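Long-range contacts in TDP-rhamnose 3'-O-methyltransferase (CalS11) (Micromonospora echinospora, PDB 4GF5), which probably transfers a methyl group to a hydroxyl of a TDP-rhamnose sugar and binds S-adenosyl-L-homocysteine, the demethylated cofactor: residues A186-D191 / S211-D216; L190-P195 / P221-E226. All blocks are in the same frame, centred on the assembly; numbering follows the deposited sequence.

Both contacts are buried, yet they sit at different depths of one Rossmann-like layer. Contact 1 pairs strands 183-188 and 211-215 in the middle of the sheet, and its centre is about 7 Å from that of the chain. The centre of contact 2 is about 14 Å from the chain's, where the same two connections leave those strands and enter helices 193-203 and 225-233. Leu190 and Asp191 belong to both, and S-adenosyl-L-homocysteine touches both. The chemistry changes with the place: regular backbone bonds and aromatic packing hold the strands, with Asp189 and Asp216 gathered at their C-terminal end, whereas the loops beyond rely on bridging waters, a weak bond to Glu226, an indole face and a close-packed glycine.

Contact 1: residues A186-D191 / S211-D216; sequences AYFDLD and SIVAFD. With SAH (S-adenosyl-L-homocysteine), chain U.
Phe188 N donates to Ala214 O over 2.7 Å, one of the rungs that join strands 183-188 and 211-215. Ala214 N in turn donates to Ala186 O at 2.9 Å. The ladder runs on past the strand end, where Asp216 N bonds to Phe188 O at 3.1 Å. On the face of the sheet that bears Phe188, its ring and that of Phe215 lie side by side in an offset stack, centroids 4.9 Å apart and planes at 27°, with Phe215 CE1 over one face of Phe188. Phe188 CE1 also meets Val213 CG1, 3.8 Å away, while Val199, Leu200 and Ile203 of helix 193-203 pack against the same ring. With an alanine here, Phe215 would probably lose its stacking partner and a gap would open between the sheet and that helix.

Here is the parallel strand-helix-strand crossover of a class I methyltransferase sheet: helix 193-203 connects the two neighbouring strands and packs on Ala186 and Phe188, on the face that also bears Val213 and Phe215. On the other face, Tyr187 and Ala214 lie beneath helix 50-64. Tyr187 has CG anti to the backbone N (chi1 -165°), which carries its hydroxyl across to Asp216. Asp216 OD2 stands at the ring edge, in its plane, and accepts from Tyr187 OH; the modelled separation of 2.4 Å is very short and its exact value doubtful. Asp216 and Asp189, both residues of glutamate-binding sites, stack their carboxylates 25° from parallel, Asp189 OD1 being 3.7 Å from Asp216 OD1. The other oxygen of Asp189, OD2, faces S-adenosyl-L-homocysteine and accepts from its amino nitrogen; Glu75 and Gly77 also hydrogen-bond to the ligand.

Contact 2: residues L190-P195 / P221-E226; sequences LDLYEP and PKWPGE. With SAH (S-adenosyl-L-homocysteine), chain U.
Asp191 N and Glu226 OE2 form the one direct hydrogen bond between residues 190-195 and 221-226, a weak one at 3.3 Å. Glu226 reaches it through an extended chain, CD anti to CA (chi2 174°), while its other oxygen, OE1, accepts from Glu217 N. Water strengthens the join at two points. One molecule accepts from Leu190 N at 2.8 Å and donates to Glu226 OE2; a second accepts from Gly225 N and donates to Asp191 O at 2.7 Å. Against these stands a like-charge approach, Asp191 OD1 to Glu226 OE2 at 4.0 Å.

The loops concerned follow two parallel strands of the Rossmann-like sheet at their C-terminal ends, the edge where such folds bind cofactor. Leu192 is the N-cap of helix 193-203, and Leu190 and Pro195 touch the adenine of S-adenosyl-L-homocysteine.

Apolar and flat-group packing centres on Trp223, a residue of the glutamate-binding sites. Asp191 CB lies over one indole face, 4.0 Å from Trp223 CD2, with its carboxylate tilted 25° from the ring; Lys222 CG lies against the opposite face, near its rim. Backbone packing is tightest at Gly225, where a beta carbon would clash with Tyr193 N, and Gly225 O meets the Tyr193 ring at its edge, 3.6 Å from CD1.

Contact 1: residues A186-D191 / S211-D216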
ATOM      1  N   ALA A 186       2.954 -29.558  -5.286  1.00  5.77           N
ATOM      2  CA  ALA A 186       2.415 -30.889  -5.423  1.00  5.68           C
ATOM      3  C   ALA A 186       1.131 -30.791  -6.223  1.00  8.79           C
ATOM      4  O   ALA A 186       0.142 -30.220  -5.752  1.00  8.16           O
ATOM      5  CB  ALA A 186       2.136 -31.476  -4.043  1.00  9.19           C
ATOM      6  N   TYR A 187       1.142 -31.335  -7.436  1.00  4.81           N
ATOM      7  CA  TYR A 187      -0.010 -31.248  -8.320  1.00  6.06           C
ATOM      8  C   TYR A 187      -0.737 -32.592  -8.413  1.00  9.25           C
ATOM      9  O   TYR A 187      -0.180 -33.582  -8.933  1.00  7.60           O
ATOM     10  CB  TYR A 187       0.409 -30.764  -9.712  1.00  8.69           C
ATOM     11  CG  TYR A 187      -0.761 -30.316 -10.540  1.00 11.87           C
ATOM     12  CD1 TYR A 187      -1.486 -31.221 -11.323  1.00 10.97           C
ATOM     13  CD2 TYR A 187      -1.162 -28.988 -10.533  1.00  8.94           C
ATOM     14  CE1 TYR A 187      -2.576 -30.804 -12.067  1.00 12.54           C
ATOM     15  CE2 TYR A 187      -2.247 -28.568 -11.265  1.00 11.72           C
ATOM     16  CZ  TYR A 187      -2.955 -29.476 -12.026  1.00 12.68           C
ATOM     17  OH  TYR A 187      -4.031 -29.032 -12.755  1.00 24.28           O
ATOM     18  N   PHE A 188      -1.972 -32.620  -7.906  1.00  8.11           N
ATOM     19  CA  PHE A 188      -2.791 -33.836  -7.883  1.00  6.66           C
ATOM     20  C   PHE A 188      -3.701 -33.926  -9.085  1.00 10.05           C
ATOM     21  O   PHE A 188      -4.544 -33.074  -9.303  1.00  8.95           O
ATOM     22  CB  PHE A 188      -3.637 -33.905  -6.616  1.00  6.52           C
ATOM     23  CG  PHE A 188      -2.849 -34.213  -5.390  1.00  9.48           C
ATOM     24  CD1 PHE A 188      -2.068 -33.233  -4.786  1.00  8.92           C
ATOM     25  CD2 PHE A 188      -2.873 -35.479  -4.836  1.00  9.40           C
ATOM     26  CE1 PHE A 188      -1.330 -33.518  -3.663  1.00  6.73           C
ATOM     27  CE2 PHE A 188      -2.133 -35.767  -3.697  1.00  6.74           C
ATOM     28  CZ  PHE A 188      -1.358 -34.793  -3.118  1.00  7.08           C
ATOM     29  N   ASP A 189      -3.539 -34.983  -9.861  1.00  8.74           N
ATOM     30  CA  ASP A 189      -4.360 -35.172 -11.030  1.00  9.65           C
ATOM     31  C   ASP A 189      -4.573 -36.667 -11.198  1.00 14.52           C
ATOM     32  O   ASP A 189      -4.580 -37.185 -12.318  1.00 10.81           O
ATOM     33  CB  ASP A 189      -3.630 -34.605 -12.251  1.00 12.85           C
ATOM     34  CG  ASP A 189      -4.562 -34.293 -13.396  1.00 16.36           C
ATOM     35  OD1 ASP A 189      -5.774 -34.596 -13.275  1.00 16.13           O
ATOM     36  OD2 ASP A 189      -4.077 -33.742 -14.415  1.00 17.38           O
ATOM     37  N   LEU A 190      -4.715 -37.365 -10.081  1.00  7.26           N
ATOM     38  CA  LEU A 190      -4.959 -38.803 -10.120  1.00 10.05           C
ATOM     39  C   LEU A 190      -6.435 -39.143 -10.384  1.00 19.71           C
ATOM     40  O   LEU A 190      -6.739 -40.224 -10.894  1.00 17.15           O
ATOM     41  CB  LEU A 190      -4.500 -39.444  -8.813  1.00  8.33           C
ATOM     42  CG  LEU A 190      -3.002 -39.368  -8.531  1.00 13.39           C
ATOM     43  CD1 LEU A 190      -2.719 -39.598  -7.044  1.00  9.50           C
ATOM     44  CD2 LEU A 190      -2.239 -40.382  -9.403  1.00 11.18           C
ATOM     45  N   ASP A 191      -7.328 -38.213 -10.021  1.00 20.22           N
ATOM     46  CA  ASP A 191      -8.796 -38.351 -10.114  1.00 16.82           C
ATOM     47  C   ASP A 191      -9.405 -39.265  -9.055  1.00 18.40           C
ATOM     48  O   ASP A 191     -10.510 -39.007  -8.582  1.00 20.32           O
ATOM     49  CB  ASP A 191      -9.274 -38.788 -11.504  1.00 18.72           C
ATOM     50  CG  ASP A 191      -8.952 -37.779 -12.586  1.00 22.82           C
ATOM     51  OD1 ASP A 191      -8.481 -36.662 -12.264  1.00 33.65           O
ATOM     52  OD2 ASP A 191      -9.170 -38.112 -13.768  1.00 24.95           O
ATOM     53  N   SER A 211       4.360 -23.950   0.656  1.00  6.01           N
ATOM     54  CA  SER A 211       4.297 -24.981  -0.383  1.00  5.94           C
ATOM     55  C   SER A 211       2.907 -24.940  -0.991  1.00  8.19           C
ATOM     56  O   SER A 211       1.942 -24.661  -0.283  1.00  6.49           O
ATOM     57  CB  SER A 211       4.568 -26.365   0.195  1.00  5.36           C
ATOM     58  OG  SER A 211       5.939 -26.530   0.506  1.00  5.30           O
ATOM     59  N   ILE A 212       2.796 -25.178  -2.298  1.00  4.35           N
ATOM     60  CA  ILE A 212       1.490 -25.136  -2.929  1.00  3.62           C
ATOM     61  C   ILE A 212       0.970 -26.540  -3.189  1.00  6.48           C
ATOM     62  O   ILE A 212       1.662 -27.372  -3.785  1.00  8.43           O
ATOM     63  CB  ILE A 212       1.506 -24.357  -4.261  1.00  5.89           C
ATOM     64  CG1 ILE A 212       1.766 -22.870  -4.032  1.00  6.09           C
ATOM     65  CG2 ILE A 212       0.199 -24.567  -5.012  1.00  5.57           C
ATOM     66  CD1 ILE A 212       0.741 -22.184  -3.157  1.00  8.29           C
ATOM     67  N   VAL A 213      -0.250 -26.810  -2.746  1.00  5.94           N
ATOM     68  CA  VAL A 213      -0.873 -28.097  -3.022  1.00  7.08           C
ATOM     69  C   VAL A 213      -2.076 -27.879  -3.916  1.00  5.59           C
ATOM     70  O   VAL A 213      -3.027 -27.222  -3.517  1.00  4.65           O
ATOM     71  CB  VAL A 213      -1.331 -28.804  -1.733  1.00  6.10           C
ATOM     72  CG1 VAL A 213      -2.061 -30.103  -2.078  1.00  4.74           C
ATOM     73  CG2 VAL A 213      -0.147 -29.063  -0.821  1.00  5.44           C
ATOM     74  N   ALA A 214      -2.035 -28.436  -5.120  1.00  5.30           N
ATOM     75  CA  ALA A 214      -3.070 -28.168  -6.117  1.00  6.44           C
ATOM     76  C   ALA A 214      -3.819 -29.412  -6.620  1.00  8.53           C
ATOM     77  O   ALA A 214      -3.231 -30.501  -6.794  1.00  9.72           O
ATOM     78  CB  ALA A 214      -2.472 -27.389  -7.288  1.00  8.03           C
ATOM     79  N   PHE A 215      -5.116 -29.228  -6.875  1.00  7.83           N
ATOM     80  CA  PHE A 215      -6.010 -30.309  -7.299  1.00 10.63           C
ATOM     81  C   PHE A 215      -6.709 -29.956  -8.590  1.00 12.68           C
ATOM     82  O   PHE A 215      -7.225 -28.848  -8.742  1.00 10.18           O
ATOM     83  CB  PHE A 215      -7.083 -30.597  -6.247  1.00  6.50           C
ATOM     84  CG  PHE A 215      -6.536 -31.083  -4.946  1.00 10.09           C
ATOM     85  CD1 PHE A 215      -6.291 -32.432  -4.743  1.00 11.74           C
ATOM     86  CD2 PHE A 215      -6.258 -30.192  -3.925  1.00 10.81           C
ATOM     87  CE1 PHE A 215      -5.776 -32.883  -3.543  1.00 10.39           C
ATOM     88  CE2 PHE A 215      -5.749 -30.634  -2.723  1.00 11.23           C
ATOM     89  CZ  PHE A 215      -5.511 -31.981  -2.528  1.00 10.40           C
ATOM     90  N   ASP A 216      -6.749 -30.912  -9.506  1.00 11.34           N
ATOM     91  CA  ASP A 216      -7.341 -30.698 -10.814  1.00 15.88           C
ATOM     92  C   ASP A 216      -8.856 -30.991 -10.862  1.00 14.05           C
ATOM     93  O   ASP A 216      -9.550 -30.493 -11.744  1.00 16.23           O
ATOM     94  CB  ASP A 216      -6.596 -31.559 -11.835  1.00 20.48           C
ATOM     95  CG  ASP A 216      -6.741 -31.044 -13.251  1.00 27.14           C
ATOM     96  OD1 ASP A 216      -7.684 -31.478 -13.944  1.00 24.78           O
ATOM     97  OD2 ASP A 216      -5.901 -30.215 -13.671  1.00 29.50           O
TER
HETATM   98  N   SAH U 301      -2.078 -34.582 -15.684  1.00  8.97           N
HETATM   99  CA  SAH U 301      -2.413 -35.099 -17.009  1.00 16.21           C
HETATM  100  CB  SAH U 301      -3.698 -35.944 -16.982  1.00 12.44           C
HETATM  101  CG  SAH U 301      -3.693 -37.079 -15.949  1.00 14.32           C
HETATM  102  SD  SAH U 301      -4.934 -38.362 -16.303  1.00 15.96           S
HETATM  103  C   SAH U 301      -2.445 -33.986 -18.066  1.00 16.46           C
HETATM  104  O   SAH U 301      -2.797 -34.213 -19.238  1.00 21.71           O
HETATM  105  OXT SAH U 301      -2.110 -32.832 -17.773  1.00 13.02           O
HETATM  106  C5' SAH U 301      -4.812 -39.089 -14.664  1.00 13.12           C
HETATM  107  C4' SAH U 301      -3.627 -40.027 -14.564  1.00 19.12           C
HETATM  108  O4' SAH U 301      -3.504 -40.451 -13.216  1.00 17.13           O
HETATM  109  C3' SAH U 301      -3.796 -41.275 -15.437  1.00 15.91           C
HETATM  110  O3' SAH U 301      -2.736 -41.342 -16.364  1.00 12.40           O
HETATM  111  C2' SAH U 301      -3.718 -42.431 -14.455  1.00 17.00           C
HETATM  112  O2' SAH U 301      -2.959 -43.518 -14.934  1.00 15.39           O
HETATM  113  C1' SAH U 301      -3.065 -41.791 -13.233  1.00 13.63           C
HETATM  114  N9  SAH U 301      -3.394 -42.529 -12.000  1.00 14.35           N
HETATM  115  C8  SAH U 301      -4.619 -42.700 -11.397  1.00 13.45           C
HETATM  116  N7  SAH U 301      -4.425 -43.473 -10.297  1.00 14.15           N
HETATM  117  C5  SAH U 301      -3.110 -43.791 -10.203  1.00 15.19           C
HETATM  118  C6  SAH U 301      -2.373 -44.549  -9.298  1.00 14.76           C
HETATM  119  N6  SAH U 301      -2.971 -45.138  -8.264  1.00 10.94           N
HETATM  120  N1  SAH U 301      -1.000 -44.685  -9.481  1.00 15.78           N
HETATM  121  C2  SAH U 301      -0.378 -44.084 -10.555  1.00 14.22           C
HETATM  122  N3  SAH U 301      -1.115 -43.340 -11.459  1.00 12.61           N
HETATM  123  C4  SAH U 301      -2.453 -43.200 -11.274  1.00 12.93           C

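Contact 2: residues L190-P195 / P221-E226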
ATOM      1  N   LEU A 190      -4.715 -37.365 -10.081  1.00  7.26           N
ATOM      2  CA  LEU A 190      -4.959 -38.803 -10.120  1.00 10.05           C
ATOM      3  C   LEU A 190      -6.435 -39.143 -10.384  1.00 19.71           C
ATOM      4  O   LEU A 190      -6.739 -40.224 -10.894  1.00 17.15           O
ATOM      5  CB  LEU A 190      -4.500 -39.444  -8.813  1.00  8.33           C
ATOM      6  CG  LEU A 190      -3.002 -39.368  -8.531  1.00 13.39           C
ATOM      7  CD1 LEU A 190      -2.719 -39.598  -7.044  1.00  9.50           C
ATOM      8  CD2 LEU A 190      -2.239 -40.382  -9.403  1.00 11.18           C
ATOM      9  N   ASP A 191      -7.328 -38.213 -10.021  1.00 20.22           N
ATOM     10  CA  ASP A 191      -8.796 -38.351 -10.114  1.00 16.82           C
ATOM     11  C   ASP A 191      -9.405 -39.265  -9.055  1.00 18.40           C
ATOM     12  O   ASP A 191     -10.510 -39.007  -8.582  1.00 20.32           O
ATOM     13  CB  ASP A 191      -9.274 -38.788 -11.504  1.00 18.72           C
ATOM     14  CG  ASP A 191      -8.952 -37.779 -12.586  1.00 22.82           C
ATOM     15  OD1 ASP A 191      -8.481 -36.662 -12.264  1.00 33.65           O
ATOM     16  OD2 ASP A 191      -9.170 -38.112 -13.768  1.00 24.95           O
ATOM     17  N   LEU A 192      -8.680 -40.315  -8.678  1.00 16.01           N
ATOM     18  CA  LEU A 192      -9.212 -41.376  -7.820  1.00 14.33           C
ATOM     19  C   LEU A 192      -9.000 -41.176  -6.320  1.00 13.61           C
ATOM     20  O   LEU A 192      -7.975 -40.643  -5.883  1.00 14.22           O
ATOM     21  CB  LEU A 192      -8.598 -42.707  -8.232  1.00 11.02           C
ATOM     22  CG  LEU A 192      -8.881 -43.072  -9.687  1.00 21.50           C
ATOM     23  CD1 LEU A 192      -8.159 -44.366 -10.073  1.00 14.66           C
ATOM     24  CD2 LEU A 192     -10.380 -43.200  -9.879  1.00 17.47           C
ATOM     25  N   TYR A 193      -9.956 -41.652  -5.529  1.00 17.31           N
ATOM     26  CA  TYR A 193      -9.921 -41.478  -4.072  1.00 18.51           C
ATOM     27  C   TYR A 193      -8.721 -42.108  -3.338  1.00 15.67           C
ATOM     28  O   TYR A 193      -7.960 -41.413  -2.662  1.00 15.93           O
ATOM     29  CB  TYR A 193     -11.222 -41.986  -3.453  1.00 15.84           C
ATOM     30  CG  TYR A 193     -11.129 -42.171  -1.965  1.00 14.46           C
ATOM     31  CD1 TYR A 193     -10.851 -41.104  -1.130  1.00 14.92           C
ATOM     32  CD2 TYR A 193     -11.306 -43.425  -1.392  1.00 23.10           C
ATOM     33  CE1 TYR A 193     -10.761 -41.275   0.241  1.00 21.47           C
ATOM     34  CE2 TYR A 193     -11.219 -43.607  -0.028  1.00 20.38           C
ATOM     35  CZ  TYR A 193     -10.945 -42.528   0.787  1.00 23.94           C
ATOM     36  OH  TYR A 193     -10.849 -42.702   2.151  1.00 25.08           O
ATOM     37  N   GLU A 194      -8.573 -43.423  -3.443  1.00 20.40           N
ATOM     38  CA  GLU A 194      -7.509 -44.140  -2.721  1.00 21.97           C
ATOM     39  C   GLU A 194      -6.087 -43.602  -2.953  1.00 12.44           C
ATOM     40  O   GLU A 194      -5.374 -43.319  -1.994  1.00 11.81           O
ATOM     41  CB  GLU A 194      -7.579 -45.659  -2.978  1.00 22.43           C
ATOM     42  CG  GLU A 194      -8.814 -46.348  -2.375  1.00 34.96           C
ATOM     43  CD  GLU A 194      -9.060 -47.755  -2.938  1.00 46.93           C
ATOM     44  OE1 GLU A 194      -8.322 -48.174  -3.860  1.00 50.23           O
ATOM     45  OE2 GLU A 194     -10.001 -48.437  -2.466  1.00 41.94           O
ATOM     46  N   PRO A 195      -5.667 -43.450  -4.221  1.00 12.22           N
ATOM     47  CA  PRO A 195      -4.302 -42.930  -4.368  1.00 10.24           C
ATOM     48  C   PRO A 195      -4.161 -41.473  -3.888  1.00 11.41           C
ATOM     49  O   PRO A 195      -3.135 -41.100  -3.314  1.00  9.97           O
ATOM     50  CB  PRO A 195      -4.039 -43.056  -5.877  1.00 12.63           C
ATOM     51  CG  PRO A 195      -5.375 -43.109  -6.515  1.00 12.91           C
ATOM     52  CD  PRO A 195      -6.309 -43.732  -5.519  1.00  9.03           C
ATOM     53  N   PRO A 221     -18.180 -33.241 -10.087  1.00 14.86           N
ATOM     54  CA  PRO A 221     -19.148 -34.314  -9.803  1.00 17.24           C
ATOM     55  C   PRO A 221     -18.685 -35.663 -10.361  1.00 17.81           C
ATOM     56  O   PRO A 221     -18.908 -36.705  -9.744  1.00 14.40           O
ATOM     57  CB  PRO A 221     -20.399 -33.861 -10.554  1.00 12.66           C
ATOM     58  CG  PRO A 221     -20.251 -32.388 -10.699  1.00 15.90           C
ATOM     59  CD  PRO A 221     -18.780 -32.137 -10.851  1.00 10.78           C
ATOM     60  N   LYS A 222     -18.037 -35.635 -11.522  1.00 17.86           N
ATOM     61  CA  LYS A 222     -17.630 -36.864 -12.185  1.00 16.40           C
ATOM     62  C   LYS A 222     -16.508 -37.568 -11.419  1.00 20.47           C
ATOM     63  O   LYS A 222     -16.378 -38.786 -11.496  1.00 20.70           O
ATOM     64  CB  LYS A 222     -17.225 -36.591 -13.635  1.00 19.26           C
ATOM     65  CG  LYS A 222     -16.920 -37.855 -14.436  1.00 28.90           C
ATOM     66  CD  LYS A 222     -16.419 -37.534 -15.837  1.00 27.89           C
ATOM     67  CE  LYS A 222     -17.437 -37.917 -16.894  1.00 28.78           C
ATOM     68  NZ  LYS A 222     -17.148 -37.247 -18.196  1.00 48.84           N
ATOM     69  N   TRP A 223     -15.710 -36.804 -10.671  1.00 19.89           N
ATOM     70  CA  TRP A 223     -14.618 -37.377  -9.884  1.00 14.55           C
ATOM     71  C   TRP A 223     -14.567 -36.837  -8.451  1.00 19.50           C
ATOM     72  O   TRP A 223     -13.728 -35.990  -8.141  1.00 23.35           O
ATOM     73  CB  TRP A 223     -13.277 -37.096 -10.566  1.00 15.55           C
ATOM     74  CG  TRP A 223     -13.223 -37.511 -11.998  1.00 23.78           C
ATOM     75  CD1 TRP A 223     -13.252 -36.695 -13.091  1.00 20.12           C
ATOM     76  CD2 TRP A 223     -13.140 -38.853 -12.499  1.00 20.13           C
ATOM     77  NE1 TRP A 223     -13.191 -37.444 -14.241  1.00 19.16           N
ATOM     78  CE2 TRP A 223     -13.120 -38.771 -13.906  1.00 22.15           C
ATOM     79  CE3 TRP A 223     -13.084 -40.111 -11.894  1.00 18.53           C
ATOM     80  CZ2 TRP A 223     -13.041 -39.904 -14.721  1.00 23.68           C
ATOM     81  CZ3 TRP A 223     -13.009 -41.238 -12.709  1.00 19.70           C
ATOM     82  CH2 TRP A 223     -12.992 -41.124 -14.103  1.00 16.78           C
ATOM     83  N   PRO A 224     -15.429 -37.349  -7.555  1.00 18.04           N
ATOM     84  CA  PRO A 224     -15.490 -36.796  -6.189  1.00 15.33           C
ATOM     85  C   PRO A 224     -14.388 -37.323  -5.260  1.00 21.34           C
ATOM     86  O   PRO A 224     -14.367 -36.982  -4.059  1.00 12.28           O
ATOM     87  CB  PRO A 224     -16.852 -37.270  -5.697  1.00 17.71           C
ATOM     88  CG  PRO A 224     -17.035 -38.607  -6.407  1.00 16.99           C
ATOM     89  CD  PRO A 224     -16.390 -38.450  -7.757  1.00 17.14           C
ATOM     90  N   GLY A 225     -13.483 -38.135  -5.814  1.00 14.81           N
ATOM     91  CA  GLY A 225     -12.481 -38.821  -5.023  1.00 10.47           C
ATOM     92  C   GLY A 225     -11.480 -37.910  -4.334  1.00 15.77           C
ATOM     93  O   GLY A 225     -11.066 -38.164  -3.190  1.00 15.07           O
ATOM     94  N   GLU A 226     -11.071 -36.850  -5.022  1.00 13.56           N
ATOM     95  CA  GLU A 226     -10.127 -35.907  -4.433  1.00 14.04           C
ATOM     96  C   GLU A 226     -10.749 -35.178  -3.247  1.00 10.32           C
ATOM     97  O   GLU A 226     -10.116 -34.988  -2.221  1.00 11.99           O
ATOM     98  CB  GLU A 226      -9.610 -34.925  -5.489  1.00 17.34           C
ATOM     99  CG  GLU A 226      -8.698 -35.597  -6.508  1.00 23.14           C
ATOM    100  CD  GLU A 226      -8.289 -34.692  -7.652  1.00 26.15           C
ATOM    101  OE1 GLU A 226      -8.610 -33.477  -7.601  1.00 20.88           O
ATOM    102  OE2 GLU A 226      -7.645 -35.213  -8.604  1.00 21.59           O
TER
HETATM  103  N   SAH U 301      -2.078 -34.582 -15.684  1.00  8.97           N
HETATM  104  CA  SAH U 301      -2.413 -35.099 -17.009  1.00 16.21           C
HETATM  105  CB  SAH U 301      -3.698 -35.944 -16.982  1.00 12.44           C
HETATM  106  CG  SAH U 301      -3.693 -37.079 -15.949  1.00 14.32           C
HETATM  107  SD  SAH U 301      -4.934 -38.362 -16.303  1.00 15.96           S
HETATM  108  C   SAH U 301      -2.445 -33.986 -18.066  1.00 16.46           C
HETATM  109  O   SAH U 301      -2.797 -34.213 -19.238  1.00 21.71           O
HETATM  110  OXT SAH U 301      -2.110 -32.832 -17.773  1.00 13.02           O
HETATM  111  C5' SAH U 301      -4.812 -39.089 -14.664  1.00 13.12           C
HETATM  112  C4' SAH U 301      -3.627 -40.027 -14.564  1.00 19.12           C
HETATM  113  O4' SAH U 301      -3.504 -40.451 -13.216  1.00 17.13           O
HETATM  114  C3' SAH U 301      -3.796 -41.275 -15.437  1.00 15.91           C
HETATM  115  O3' SAH U 301      -2.736 -41.342 -16.364  1.00 12.40           O
HETATM  116  C2' SAH U 301      -3.718 -42.431 -14.455  1.00 17.00           C
HETATM  117  O2' SAH U 301      -2.959 -43.518 -14.934  1.00 15.39           O
HETATM  118  C1' SAH U 301      -3.065 -41.791 -13.233  1.00 13.63           C
HETATM  119  N9  SAH U 301      -3.394 -42.529 -12.000  1.00 14.35           N
HETATM  120  C8  SAH U 301      -4.619 -42.700 -11.397  1.00 13.45           C
HETATM  121  N7  SAH U 301      -4.425 -43.473 -10.297  1.00 14.15           N
HETATM  122  C5  SAH U 301      -3.110 -43.791 -10.203  1.00 15.19           C
HETATM  123  C6  SAH U 301      -2.373 -44.549  -9.298  1.00 14.76           C
HETATM  124  N6  SAH U 301      -2.971 -45.138  -8.264  1.00 10.94           N
HETATM  125  N1  SAH U 301      -1.000 -44.685  -9.481  1.00 15.78           N
HETATM  126  C2  SAH U 301      -0.378 -44.084 -10.555  1.00 14.22           C
HETATM  127  N3  SAH U 301      -1.115 -43.340 -11.459  1.00 12.61           N
HETATM  128  C4  SAH U 301      -2.453 -43.200 -11.274  1.00 12.93           C
HETATM  129  O   HOH W   1      -5.401 -36.625  -7.437  1.00 10.67           O
HETATM  130  O   HOH W   2     -13.107 -39.723  -8.074  1.00 13.10           O